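Local coordinates for protein phosphatase 2C (Toxoplasma gondii, PDB 3D8K) that probably removes phosphate from phosphoserine and phosphothreonine residues of proteins, as a manganese-dependent phosphatase of the PP2C family, at residues A18-R23 and E39-G44; I168-L173 and I187-P192; P159-G164 and F258-D263; K301-N306 and I316-R321; Q205-V210 and L243-V248. One frame throughout, in Å; residues are numbered along the deposited sequence.

How the interactions relate
Interactions 1 to 4 belong to the two-sheet beta sandwich of the PP2C fold, and interaction 5 to the region between strands 185-188 and 253-259. Interaction 2 bridges the two sheets, its centre about 7 Å from the centre of the chain. It touches interaction 3 where Ile168 CD1 meets Ala259 CB at 4.1 Å, since strands 165-173 and 253-259 are neighbours. Interaction 1 lies at the far edge of that sheet, its centre about 23 Å from that of interaction 2, while interaction 4 fixes a helix to the other sheet. Interaction 5 is remote, about 43 Å from interaction 3 between centres. Its sulfate, probably from the crystallisation liquor, is unlikely to mark the active site.

Interaction 1 (A18-R23 and E39-G44); sequences ATSRNR and EGMLRG
Glu39 begins the contact through its backbone: its carbonyl O receives a CA-H...O approach from Arg23 CA at 3.5 Å. Gly40 follows, opposite Arg23 in an antiparallel non-hydrogen-bonded pair whose CA atoms lie 4.1 Å apart. With no side chain, this glycine suits so close a backbone approach, and its CA also lies against Asn22 O. Met41, modelled as selenomethionine, donates its N-H to Asn22 O at 3.2 Å. The bond is fairly straight (156°), but the N stands above the carbonyl plane. CB of Met41 packs against Asn22 OD1 at 3.5 Å. CG anti to the backbone N (chi1 -177°) and an extended chain beyond it carry this long, flexible side chain past the Ser20 carbonyl O, 3.4 Å from CE. Arg43 brings its CB to 3.4 Å from Ser20 OG, and its chain runs beside that of Arg21, pointing the same way; the detailed fit of the two guanidinium groups is doubtful. Gly44 N completes the walk with a 3.3 Å hydrogen bond to Ser20 OG, a small hydroxyl well suited to hold a turning backbone. The pair forms a beta hairpin in which strand 22-26 is outermost within the chain. Strand 48-55 flanks strand 35-41 through Gly40 and Val50, while helix 61-74 receives Arg23 on Met71 and Leu42 on Leu74.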
# COMPACT_ATOMS: atom_id res chain seq x y z
N ALA C 18 1.02 0.72 -10.39
CA ALA C 18 1.22 0.77 -8.94
C ALA C 18 0.16 1.70 -8.34
O ALA C 18 -0.59 1.33 -7.44
CB ALA C 18 2.62 1.28 -8.61
N THR C 19 0.12 2.93 -8.82
CA THR C 19 -0.91 3.82 -8.34
C THR C 19 -2.14 3.35 -9.10
O THR C 19 -2.02 2.52 -10.00
CB THR C 19 -0.59 5.27 -8.69
OG1 THR C 19 -1.77 6.06 -8.54
CG2 THR C 19 -0.05 5.37 -10.10
N SER C 20 -3.32 3.86 -8.76
CA SER C 20 -4.53 3.40 -9.43
C SER C 20 -4.91 3.94 -10.81
O SER C 20 -5.84 3.43 -11.42
CB SER C 20 -5.74 3.62 -8.51
OG SER C 20 -6.95 3.33 -9.20
N ARG C 21 -4.21 4.95 -11.30
CA ARG C 21 -4.59 5.50 -12.58
C ARG C 21 -3.47 5.90 -13.50
O ARG C 21 -2.32 6.06 -13.09
CB ARG C 21 -5.48 6.71 -12.35
CG ARG C 21 -5.84 6.93 -10.91
CD ARG C 21 -5.84 8.40 -10.66
NE ARG C 21 -4.51 8.94 -10.91
CZ ARG C 21 -3.44 8.60 -10.21
NH1 ARG C 21 -3.58 7.72 -9.21
NH2 ARG C 21 -2.25 9.10 -10.51
N ASN C 22 -3.83 6.09 -14.76
CA ASN C 22 -2.89 6.47 -15.80
C ASN C 22 -3.69 6.80 -17.06
O ASN C 22 -4.90 6.61 -17.11
CB ASN C 22 -1.93 5.32 -16.10
CG ASN C 22 -2.66 4.01 -16.35
OD1 ASN C 22 -2.91 3.24 -15.42
ND2 ASN C 22 -3.01 3.76 -17.61
N ARG C 23 -3.00 7.30 -18.07
CA ARG C 23 -3.58 7.63 -19.35
C ARG C 23 -2.39 7.81 -20.25
O ARG C 23 -1.55 8.65 -20.00
CB ARG C 23 -4.41 8.92 -19.29
CG ARG C 23 -4.01 9.90 -18.19
CD ARG C 23 -4.84 9.63 -16.95
NE ARG C 23 -4.53 10.51 -15.82
CZ ARG C 23 -3.35 10.57 -15.20
NH1 ARG C 23 -2.33 9.81 -15.61
NH2 ARG C 23 -3.19 11.38 -14.16
N GLU C 39 -4.55 3.57 -23.64
CA GLU C 39 -5.00 2.89 -22.44
C GLU C 39 -5.02 3.83 -21.24
O GLU C 39 -4.16 4.69 -21.10
CB GLU C 39 -4.09 1.70 -22.15
CG GLU C 39 -4.16 1.19 -20.71
CD GLU C 39 -4.75 -0.19 -20.60
OE1 GLU C 39 -5.96 -0.33 -20.89
OE2 GLU C 39 -4.02 -1.12 -20.21
N GLY C 40 -6.01 3.64 -20.38
CA GLY C 40 -6.14 4.45 -19.18
C GLY C 40 -6.83 3.60 -18.11
O GLY C 40 -7.43 2.57 -18.44
N MSE C 41 -6.73 4.02 -16.85
CA MSE C 41 -7.35 3.29 -15.75
C MSE C 41 -8.01 4.25 -14.74
O MSE C 41 -7.33 4.96 -14.00
CB MSE C 41 -6.28 2.46 -15.04
CG MSE C 41 -6.80 1.60 -13.90
SE MSE C 41 -5.28 0.71 -13.00
CE MSE C 41 -6.29 0.01 -11.42
N LEU C 42 -9.34 4.27 -14.73
CA LEU C 42 -10.07 5.14 -13.81
C LEU C 42 -9.77 4.63 -12.41
O LEU C 42 -9.76 3.41 -12.19
CB LEU C 42 -11.57 5.02 -14.05
CG LEU C 42 -12.10 5.21 -15.46
CD1 LEU C 42 -13.59 4.85 -15.49
CD2 LEU C 42 -11.83 6.65 -15.92
N ARG C 43 -9.53 5.53 -11.46
CA ARG C 43 -9.23 5.05 -10.12
C ARG C 43 -10.44 4.37 -9.52
O ARG C 43 -11.58 4.68 -9.86
CB ARG C 43 -8.73 6.18 -9.22
CG ARG C 43 -9.70 7.29 -8.91
CD ARG C 43 -8.98 8.43 -8.19
NE ARG C 43 -8.22 9.29 -9.10
CZ ARG C 43 -7.20 10.08 -8.73
NH1 ARG C 43 -6.80 10.12 -7.47
NH2 ARG C 43 -6.60 10.84 -9.63
N GLY C 44 -10.17 3.42 -8.64
CA GLY C 44 -11.24 2.68 -7.99
C GLY C 44 -11.95 1.77 -8.96
O GLY C 44 -13.10 1.41 -8.73

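Interaction 2 (I168-L173 and I187-P192)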
# COMPACT_ATOMS: atom_id res chain seq x y z
N ILE C 168 -18.19 -4.64 -23.15
CA ILE C 168 -17.72 -3.50 -23.89
C ILE C 168 -18.75 -2.40 -24.02
O ILE C 168 -19.89 -2.63 -24.39
CB ILE C 168 -17.30 -3.89 -25.30
CG1 ILE C 168 -16.10 -4.83 -25.23
CG2 ILE C 168 -16.98 -2.64 -26.10
CD1 ILE C 168 -15.77 -5.49 -26.56
N HIS C 169 -18.32 -1.19 -23.68
CA HIS C 169 -19.16 -0.01 -23.80
C HIS C 169 -18.51 0.90 -24.82
O HIS C 169 -17.32 1.24 -24.71
CB HIS C 169 -19.25 0.76 -22.48
CG HIS C 169 -20.26 0.21 -21.53
ND1 HIS C 169 -20.02 -0.90 -20.75
CD2 HIS C 169 -21.52 0.61 -21.24
CE1 HIS C 169 -21.08 -1.15 -20.01
NE2 HIS C 169 -22.01 -0.25 -20.28
N VAL C 170 -19.25 1.27 -25.84
CA VAL C 170 -18.68 2.16 -26.81
C VAL C 170 -19.45 3.46 -26.81
O VAL C 170 -20.66 3.47 -26.94
CB VAL C 170 -18.70 1.55 -28.21
CG1 VAL C 170 -18.09 2.56 -29.20
CG2 VAL C 170 -17.94 0.25 -28.23
N ALA C 171 -18.72 4.55 -26.63
CA ALA C 171 -19.31 5.88 -26.64
C ALA C 171 -18.81 6.52 -27.92
O ALA C 171 -17.74 7.10 -27.93
CB ALA C 171 -18.84 6.69 -25.44
N SER C 172 -19.58 6.40 -29.00
CA SER C 172 -19.18 6.97 -30.29
C SER C 172 -19.85 8.31 -30.58
O SER C 172 -21.04 8.50 -30.34
CB SER C 172 -19.47 6.00 -31.44
OG SER C 172 -20.82 6.11 -31.89
N LEU C 173 -19.06 9.22 -31.13
CA LEU C 173 -19.53 10.56 -31.49
C LEU C 173 -18.68 11.05 -32.64
O LEU C 173 -17.64 11.66 -32.43
CB LEU C 173 -19.36 11.51 -30.29
CG LEU C 173 -19.88 12.93 -30.48
CD1 LEU C 173 -21.41 12.92 -30.40
CD2 LEU C 173 -19.32 13.81 -29.40
N ILE C 187 -17.77 -7.58 -36.48
CA ILE C 187 -19.04 -6.96 -36.09
C ILE C 187 -18.87 -5.53 -35.63
O ILE C 187 -18.00 -5.23 -34.82
CB ILE C 187 -19.70 -7.79 -34.98
CG1 ILE C 187 -20.94 -8.46 -35.53
CG2 ILE C 187 -20.06 -6.93 -33.79
CD1 ILE C 187 -21.67 -9.25 -34.49
N HIS C 188 -19.71 -4.64 -36.16
CA HIS C 188 -19.65 -3.22 -35.80
C HIS C 188 -20.23 -2.94 -34.42
O HIS C 188 -21.16 -3.60 -33.97
CB HIS C 188 -20.39 -2.38 -36.84
CG HIS C 188 -19.75 -2.42 -38.20
ND1 HIS C 188 -18.55 -1.79 -38.47
CD2 HIS C 188 -20.11 -3.04 -39.34
CE1 HIS C 188 -18.20 -2.03 -39.72
NE2 HIS C 188 -19.13 -2.79 -40.27
N LEU C 189 -19.65 -1.94 -33.76
CA LEU C 189 -20.09 -1.55 -32.44
C LEU C 189 -20.67 -0.15 -32.46
O LEU C 189 -21.24 0.31 -31.47
CB LEU C 189 -18.92 -1.63 -31.46
CG LEU C 189 -18.66 -3.00 -30.83
CD1 LEU C 189 -19.12 -4.13 -31.76
CD2 LEU C 189 -17.18 -3.11 -30.49
N SER C 190 -20.53 0.52 -33.60
CA SER C 190 -21.03 1.88 -33.73
C SER C 190 -21.47 2.24 -35.14
O SER C 190 -21.08 1.59 -36.11
CB SER C 190 -19.97 2.87 -33.27
OG SER C 190 -18.80 2.78 -34.07
N THR C 191 -22.28 3.28 -35.24
CA THR C 191 -22.77 3.75 -36.52
C THR C 191 -22.16 5.14 -36.75
O THR C 191 -22.33 6.03 -35.91
CB THR C 191 -24.30 3.87 -36.51
OG1 THR C 191 -24.84 2.91 -35.60
CG2 THR C 191 -24.87 3.62 -37.90
N PRO C 192 -21.45 5.34 -37.86
CA PRO C 192 -20.85 6.66 -38.10
C PRO C 192 -21.89 7.78 -38.27
O PRO C 192 -22.99 7.57 -38.80
CB PRO C 192 -20.00 6.42 -39.35
CG PRO C 192 -20.78 5.37 -40.10
CD PRO C 192 -21.21 4.43 -39.00
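Val170 and Leu189 face each other with CA atoms 6.9 Å apart, and Ser172 and Ser190 do so at 6.4 Å, while the touching backbones run nearly parallel, 16° apart. No hydrogen bond links the two segments. Strand 168-173 lies in one sheet, and Leu189 and Ser190 follow directly on strand 185-188 of the other; they meet through side chains. In strand 168-173 the alternation of residues turns Ile168, Val170 and Ser172 toward the other segment, while Ala171 and Leu173 turn to the opposite face. Val170 is the central apolar element: its CG2 branch, anti to the carbonyl carbon, meets Leu189 CB at 3.9 Å and Leu189 CD2 at 4.1 Å. The two side chains cross at about a right angle, so the valine methyl rests against the flank of the leucine. Ile168 adds a looser touch, CG2 to Leu189 CD2 at 4.4 Å, so that one leucine methyl spans two beta-branched neighbours, whose broad side chains suit a strand. At the other end small residues allow a closer meeting. Ser172 CB is 3.7 Å from Ser190 CB, and Ser172 OG lies 3.6 Å from that same carbon. Its hydroxyl makes a weak hydrogen bond to Asp253, so the buried oxygen has a polar partner within its own sheet. Strand 165-173 lies between strands 106-115 and 253-259. Past edge strand 185-188, the chain places Leu189 between Cys178 and Leu180 of strand 177-182 and Phe257 of strand 253-259, while Leu189 O accepts a hydrogen bond from Thr255.

Interaction 3 (P159-G164 and F258-D263)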
# COMPACT_ATOMS: atom_id res chain seq x y z
N PRO C 159 -21.83 -22.23 -22.24
CA PRO C 159 -20.56 -22.95 -22.30
C PRO C 159 -19.41 -22.00 -22.55
O PRO C 159 -18.46 -21.92 -21.77
CB PRO C 159 -20.77 -23.91 -23.46
CG PRO C 159 -22.25 -24.15 -23.43
CD PRO C 159 -22.78 -22.76 -23.23
N ARG C 160 -19.51 -21.28 -23.66
CA ARG C 160 -18.50 -20.31 -24.04
C ARG C 160 -18.26 -19.34 -22.89
O ARG C 160 -19.20 -18.76 -22.32
CB ARG C 160 -18.97 -19.53 -25.26
CG ARG C 160 -19.47 -20.39 -26.40
CD ARG C 160 -20.48 -19.60 -27.22
NE ARG C 160 -19.98 -19.12 -28.50
CZ ARG C 160 -18.77 -18.61 -28.71
NH1 ARG C 160 -17.90 -18.50 -27.71
NH2 ARG C 160 -18.43 -18.17 -29.92
N ALA C 161 -17.00 -19.19 -22.53
CA ALA C 161 -16.63 -18.31 -21.43
C ALA C 161 -17.24 -18.78 -20.10
O ALA C 161 -18.22 -18.22 -19.60
CB ALA C 161 -17.05 -16.89 -21.74
N ALA C 162 -16.65 -19.85 -19.58
CA ALA C 162 -17.03 -20.40 -18.29
C ALA C 162 -15.90 -19.79 -17.47
O ALA C 162 -15.80 -19.98 -16.26
CB ALA C 162 -16.93 -21.91 -18.30
N LYS C 163 -15.04 -19.07 -18.19
CA LYS C 163 -13.90 -18.38 -17.62
C LYS C 163 -14.12 -16.88 -17.76
O LYS C 163 -13.17 -16.09 -17.75
CB LYS C 163 -12.60 -18.80 -18.33
CG LYS C 163 -12.03 -20.14 -17.87
CD LYS C 163 -10.80 -20.54 -18.69
CE LYS C 163 -10.02 -21.72 -18.08
NZ LYS C 163 -9.11 -21.33 -16.97
N GLY C 164 -15.38 -16.50 -17.92
CA GLY C 164 -15.73 -15.09 -18.02
C GLY C 164 -15.90 -14.48 -19.40
O GLY C 164 -15.61 -15.10 -20.41
N PHE C 258 -20.89 -7.82 -25.33
CA PHE C 258 -20.02 -8.68 -24.53
C PHE C 258 -19.15 -9.42 -25.52
O PHE C 258 -19.54 -9.61 -26.67
CB PHE C 258 -20.81 -9.67 -23.68
CG PHE C 258 -21.53 -10.70 -24.48
CD1 PHE C 258 -22.63 -10.36 -25.25
CD2 PHE C 258 -21.09 -12.01 -24.48
CE1 PHE C 258 -23.29 -11.31 -26.01
CE2 PHE C 258 -21.73 -12.98 -25.24
CZ PHE C 258 -22.84 -12.63 -26.01
N ALA C 259 -17.96 -9.82 -25.10
CA ALA C 259 -17.04 -10.53 -25.96
C ALA C 259 -16.44 -11.65 -25.16
O ALA C 259 -16.18 -11.50 -23.98
CB ALA C 259 -15.95 -9.62 -26.44
N TYR C 260 -16.22 -12.77 -25.83
CA TYR C 260 -15.65 -13.94 -25.19
C TYR C 260 -14.14 -13.79 -25.20
O TYR C 260 -13.61 -13.06 -26.03
CB TYR C 260 -16.07 -15.19 -25.96
CG TYR C 260 -17.55 -15.53 -25.88
CD1 TYR C 260 -18.14 -15.87 -24.67
CD2 TYR C 260 -18.35 -15.58 -27.03
CE1 TYR C 260 -19.48 -16.24 -24.59
CE2 TYR C 260 -19.70 -15.96 -26.97
CZ TYR C 260 -20.26 -16.29 -25.74
OH TYR C 260 -21.59 -16.69 -25.64
N PRO C 261 -13.43 -14.44 -24.26
CA PRO C 261 -11.97 -14.34 -24.26
C PRO C 261 -11.51 -14.93 -25.59
O PRO C 261 -12.09 -15.90 -26.07
CB PRO C 261 -11.57 -15.20 -23.07
CG PRO C 261 -12.67 -14.96 -22.13
CD PRO C 261 -13.91 -15.04 -23.00
N GLY C 262 -10.49 -14.33 -26.19
CA GLY C 262 -10.04 -14.81 -27.47
C GLY C 262 -10.49 -13.82 -28.53
O GLY C 262 -9.96 -13.83 -29.64
N ASP C 263 -11.46 -12.97 -28.19
CA ASP C 263 -11.94 -11.96 -29.13
C ASP C 263 -11.01 -10.73 -29.12
O ASP C 263 -10.19 -10.56 -28.21
CB ASP C 263 -13.38 -11.51 -28.78
CG ASP C 263 -14.43 -12.60 -29.04
OD1 ASP C 263 -14.22 -13.45 -29.93
OD2 ASP C 263 -15.48 -12.60 -28.37
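Arg160 lies over the ring of Tyr260, the residue that opens a type II beta turn (Tyr260 to Asp263) at the end of strand 253-259, in the PP2C beta sandwich. CB of Arg160 makes a CH-pi contact, 3.7 Å from the ring centroid and 23° off its normal. CG stands somewhat farther off, but its position anti to the carbonyl carbon keeps CD and the guanidinium above the face, and CD returns to 3.5 Å from Tyr260 OH. NE then comes back over the carbons at the side of the ring, the bend at chi3 turning the chain along it. CZ lies 3.3 Å from Tyr260 CE2, and NH1 ends above CD2, offset toward the rim. The guanidinium and ring planes are only 8° apart, so the flat cationic group lies almost parallel to the aromatic face. Arginine suits this exposed place, because its methylenes and its planar head can both lie on the ring. Ala161 comes from another direction: its small CB reaches the ring edge beside CD1, near the ring plane, and touches Pro261 CD at 3.9 Å. That proline CD also lies against the backbone carbonyl of Gly164. The phenol oxygen of Tyr260 is held by a hydrogen bond to Asp158, which helps fix the ring. Proline and glycine suit the two central positions of the turn, and Gly262 takes the positive phi expected of its third residue. Within the turn, Tyr260 N donates to Asp263 OD2 at 2.7 Å, meeting that oxygen on its anti side, 34° out of the carboxylate plane.

Interaction 4 (K301-N306 and I316-R321); sequences KAMVVN and ISTFVR
Met303 and Val304 lie on the helical segment 301-306, whose axis passes 7.8 Å from that of strand segment 316-321 and runs nearly antiparallel to it, at 156°. Thr318 is the middle residue of the strand side. Its CG2 methyl meets Met303 CB at 3.5 Å and, from the folded end of the same side chain, Met303 CE at 3.7 Å; the two side chains slide past each other in opposite directions. Met303 is modelled as selenomethionine, and the bend at chi3 (71°) brings its terminal methyl back to Thr318 while SE packs on Val320 CG2 at 4.1 Å. A long, pliable residue is apt here, since it can touch both Thr318 and Val320. Val304 presents CG2 to Thr318 OG1 at 3.5 Å, and its CA rests against Ile316 CG2. The beta-branched Ile316, Thr318 and Val320 alternate along the strand and all turn toward the helix, while Phe319 faces the other way, where its ring meets His51. Met303 also packs on Val266 of the neighbouring strand 264-268, extending the helix contact over the sheet. With no hydrogen bond between the two segments, the helix is held to the sheet here largely by van der Waals packing, with the Thr318-Ala300 bond as the polar link. The exception to the apolar character is the threonine hydroxyl: OG1 bonds to Ala300 O of the same helix, so this buried polar atom is satisfied.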
# COMPACT_ATOMS: atom_id res chain seq x y z
N LYS C 301 -0.38 -1.94 -37.06
CA LYS C 301 0.53 -1.46 -38.10
C LYS C 301 0.01 -1.72 -39.50
O LYS C 301 0.06 -0.84 -40.35
CB LYS C 301 1.89 -2.12 -37.98
CG LYS C 301 2.91 -1.41 -37.10
CD LYS C 301 4.23 -2.17 -37.14
CE LYS C 301 5.28 -1.60 -36.22
NZ LYS C 301 6.43 -2.54 -36.11
N ALA C 302 -0.47 -2.93 -39.74
CA ALA C 302 -0.97 -3.30 -41.06
C ALA C 302 -2.08 -2.35 -41.51
O ALA C 302 -2.08 -1.86 -42.65
CB ALA C 302 -1.46 -4.72 -41.04
N MSE C 303 -3.02 -2.07 -40.61
CA MSE C 303 -4.11 -1.16 -40.92
C MSE C 303 -3.61 0.19 -41.44
O MSE C 303 -4.21 0.78 -42.35
CB MSE C 303 -4.97 -0.96 -39.69
CG MSE C 303 -5.81 -2.15 -39.39
SE MSE C 303 -6.44 -2.07 -37.60
CE MSE C 303 -7.72 -0.59 -37.82
N VAL C 304 -2.51 0.67 -40.85
CA VAL C 304 -1.91 1.95 -41.24
C VAL C 304 -1.35 1.84 -42.65
O VAL C 304 -1.76 2.58 -43.56
CB VAL C 304 -0.77 2.33 -40.27
CG1 VAL C 304 -0.18 3.69 -40.65
CG2 VAL C 304 -1.29 2.35 -38.83
N VAL C 305 -0.43 0.90 -42.85
CA VAL C 305 0.17 0.70 -44.15
C VAL C 305 -0.88 0.49 -45.23
O VAL C 305 -0.85 1.12 -46.27
CB VAL C 305 1.10 -0.51 -44.13
CG1 VAL C 305 1.72 -0.72 -45.50
CG2 VAL C 305 2.19 -0.30 -43.10
N ASN C 306 -1.82 -0.41 -44.95
CA ASN C 306 -2.88 -0.72 -45.90
C ASN C 306 -3.73 0.49 -46.27
O ASN C 306 -4.09 0.66 -47.44
CB ASN C 306 -3.76 -1.83 -45.34
CG ASN C 306 -3.03 -3.15 -45.18
OD1 ASN C 306 -3.51 -4.04 -44.49
ND2 ASN C 306 -1.89 -3.28 -45.84
N ILE C 316 -4.35 9.10 -40.49
CA ILE C 316 -4.71 7.72 -40.14
C ILE C 316 -4.24 7.25 -38.76
O ILE C 316 -3.08 7.39 -38.40
CB ILE C 316 -4.15 6.74 -41.21
CG1 ILE C 316 -4.66 7.14 -42.60
CG2 ILE C 316 -4.54 5.31 -40.89
CD1 ILE C 316 -4.00 6.38 -43.73
N SER C 317 -5.16 6.69 -37.99
CA SER C 317 -4.82 6.18 -36.67
C SER C 317 -5.57 4.89 -36.38
O SER C 317 -6.76 4.77 -36.67
CB SER C 317 -5.12 7.22 -35.61
OG SER C 317 -4.24 8.31 -35.75
N THR C 318 -4.86 3.93 -35.81
CA THR C 318 -5.45 2.64 -35.52
C THR C 318 -5.21 2.16 -34.10
O THR C 318 -4.25 2.58 -33.43
CB THR C 318 -4.93 1.58 -36.51
OG1 THR C 318 -3.53 1.38 -36.31
CG2 THR C 318 -5.16 2.05 -37.94
N PHE C 319 -6.09 1.28 -33.65
CA PHE C 319 -6.01 0.71 -32.32
C PHE C 319 -6.57 -0.69 -32.29
O PHE C 319 -7.60 -0.98 -32.88
CB PHE C 319 -6.78 1.56 -31.31
CG PHE C 319 -7.11 0.83 -30.04
CD1 PHE C 319 -6.18 0.70 -29.03
CD2 PHE C 319 -8.36 0.23 -29.88
CE1 PHE C 319 -6.49 -0.01 -27.87
CE2 PHE C 319 -8.66 -0.48 -28.72
CZ PHE C 319 -7.73 -0.60 -27.72
N VAL C 320 -5.89 -1.55 -31.55
CA VAL C 320 -6.32 -2.93 -31.43
C VAL C 320 -6.10 -3.44 -30.04
O VAL C 320 -5.07 -3.20 -29.42
CB VAL C 320 -5.54 -3.84 -32.39
CG1 VAL C 320 -5.85 -5.31 -32.08
CG2 VAL C 320 -5.90 -3.52 -33.82
N ARG C 321 -7.09 -4.16 -29.53
CA ARG C 321 -6.96 -4.76 -28.22
C ARG C 321 -7.38 -6.21 -28.28
O ARG C 321 -8.36 -6.58 -28.93
CB ARG C 321 -7.79 -4.05 -27.17
CG ARG C 321 -7.81 -4.86 -25.91
CD ARG C 321 -8.21 -4.09 -24.71
NE ARG C 321 -8.16 -4.93 -23.53
CZ ARG C 321 -8.62 -4.56 -22.34
NH1 ARG C 321 -9.17 -3.35 -22.21
NH2 ARG C 321 -8.52 -5.37 -21.30

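Interaction 5 (Q205-V210 and L243-V248); sequences QAAGGV and LQQDLV. With SO4 (sulfate ion), chain G.
Ala207 packs on Leu247 in the region between strands 185-188 and 253-259, which probably corresponds to the flap subdomain of PP2C phosphatases. Helix 198-206 ends here, and Gly208 takes a positive phi (106°), a shape that glycine accepts readily, turning the chain so that Gly209 also faces the leucine. The two methyls of Leu247 divide the work. CD2 sits in the crook of the turn, 3.6 Å from Ala207 CB and 3.4 Å from Gly209 N. CD1 reaches over Gly209, 3.5 Å from its CA, where the absence of a side chain leaves the leucine able to lie directly on the backbone. Ala207 suits its place for a like reason: its single methyl also touches Gln245 CG at 3.9 Å, where Gln245 is exposed to solvent. Leu247 O is bonded to Arg203 of the helix, and its side chain continues onto Leu220 and Phe235. Away from this contact, Gln205 NE2 makes a weak hydrogen bond (3.3 Å) to O1 of a sulfate that Arg201 also binds, probably an ion of the crystallisation liquor. A small apolar cluster pinning a helix end to a long loop is consistent with the compact flap of the PP2C fold.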
# COMPACT_ATOMS: atom_id res chain seq x y z
N GLN C 205 -31.40 18.05 -40.68
CA GLN C 205 -32.25 18.78 -41.62
C GLN C 205 -33.60 19.21 -41.08
O GLN C 205 -34.20 20.18 -41.55
CB GLN C 205 -32.39 17.98 -42.92
CG GLN C 205 -31.17 18.19 -43.84
CD GLN C 205 -31.18 17.37 -45.11
OE1 GLN C 205 -30.44 17.66 -46.05
NE2 GLN C 205 -31.99 16.33 -45.15
N ALA C 206 -34.07 18.50 -40.07
CA ALA C 206 -35.35 18.83 -39.47
C ALA C 206 -35.10 19.90 -38.43
O ALA C 206 -36.02 20.57 -37.97
CB ALA C 206 -35.98 17.60 -38.83
N ALA C 207 -33.84 20.06 -38.05
CA ALA C 207 -33.49 21.05 -37.04
C ALA C 207 -33.20 22.41 -37.67
O ALA C 207 -33.01 23.40 -36.97
CB ALA C 207 -32.28 20.57 -36.25
N GLY C 208 -33.18 22.45 -39.00
CA GLY C 208 -32.93 23.69 -39.71
C GLY C 208 -31.57 23.82 -40.35
O GLY C 208 -31.37 24.64 -41.23
N GLY C 209 -30.61 23.02 -39.91
CA GLY C 209 -29.28 23.11 -40.48
C GLY C 209 -29.26 22.61 -41.91
O GLY C 209 -30.06 21.75 -42.27
N VAL C 210 -28.35 23.11 -42.74
CA VAL C 210 -28.32 22.64 -44.12
C VAL C 210 -26.96 22.13 -44.57
O VAL C 210 -25.92 22.74 -44.29
CB VAL C 210 -28.84 23.76 -45.12
CG1 VAL C 210 -29.56 24.85 -44.37
CG2 VAL C 210 -27.72 24.33 -45.94
N LEU C 243 -30.20 28.98 -32.10
CA LEU C 243 -30.29 27.58 -32.44
C LEU C 243 -30.68 26.93 -31.15
O LEU C 243 -29.84 26.74 -30.28
CB LEU C 243 -28.93 27.04 -32.89
CG LEU C 243 -28.68 26.89 -34.40
CD1 LEU C 243 -28.69 28.26 -35.08
CD2 LEU C 243 -27.35 26.17 -34.61
N GLN C 244 -31.96 26.62 -30.99
CA GLN C 244 -32.41 25.98 -29.77
C GLN C 244 -32.31 24.47 -29.91
O GLN C 244 -32.73 23.70 -29.04
CB GLN C 244 -33.85 26.41 -29.43
CG GLN C 244 -33.95 27.83 -28.85
CD GLN C 244 -33.16 28.01 -27.55
OE1 GLN C 244 -33.42 27.35 -26.55
NE2 GLN C 244 -32.18 28.92 -27.57
N GLN C 245 -31.74 24.06 -31.03
CA GLN C 245 -31.55 22.65 -31.33
C GLN C 245 -30.11 22.51 -31.77
O GLN C 245 -29.66 23.27 -32.62
CB GLN C 245 -32.45 22.24 -32.49
CG GLN C 245 -32.87 20.80 -32.45
CD GLN C 245 -34.23 20.66 -31.82
OE1 GLN C 245 -34.38 20.09 -30.74
NE2 GLN C 245 -35.25 21.19 -32.50
N ASP C 246 -29.38 21.57 -31.19
CA ASP C 246 -27.99 21.37 -31.59
C ASP C 246 -27.97 20.76 -32.98
O ASP C 246 -28.44 19.65 -33.17
CB ASP C 246 -27.27 20.43 -30.62
CG ASP C 246 -26.82 21.13 -29.35
OD1 ASP C 246 -26.28 20.46 -28.45
OD2 ASP C 246 -27.01 22.36 -29.26
N LEU C 247 -27.45 21.49 -33.96
CA LEU C 247 -27.38 20.93 -35.30
C LEU C 247 -26.29 19.86 -35.21
O LEU C 247 -26.50 18.73 -35.63
CB LEU C 247 -27.03 22.01 -36.33
CG LEU C 247 -28.03 23.17 -36.45
CD1 LEU C 247 -27.58 24.12 -37.54
CD2 LEU C 247 -29.43 22.65 -36.76
N VAL C 248 -25.15 20.23 -34.66
CA VAL C 248 -24.06 19.27 -34.48
C VAL C 248 -24.12 18.82 -33.02
O VAL C 248 -23.63 19.50 -32.13
CB VAL C 248 -22.68 19.90 -34.73
CG1 VAL C 248 -21.59 18.93 -34.27
CG2 VAL C 248 -22.51 20.22 -36.21
S SO4 G . -33.23 12.97 -47.03
O1 SO4 G . -33.91 14.26 -46.86
O2 SO4 G . -34.09 12.08 -47.83
O3 SO4 G . -31.96 13.18 -47.73
O4 SO4 G . -32.99 12.38 -45.71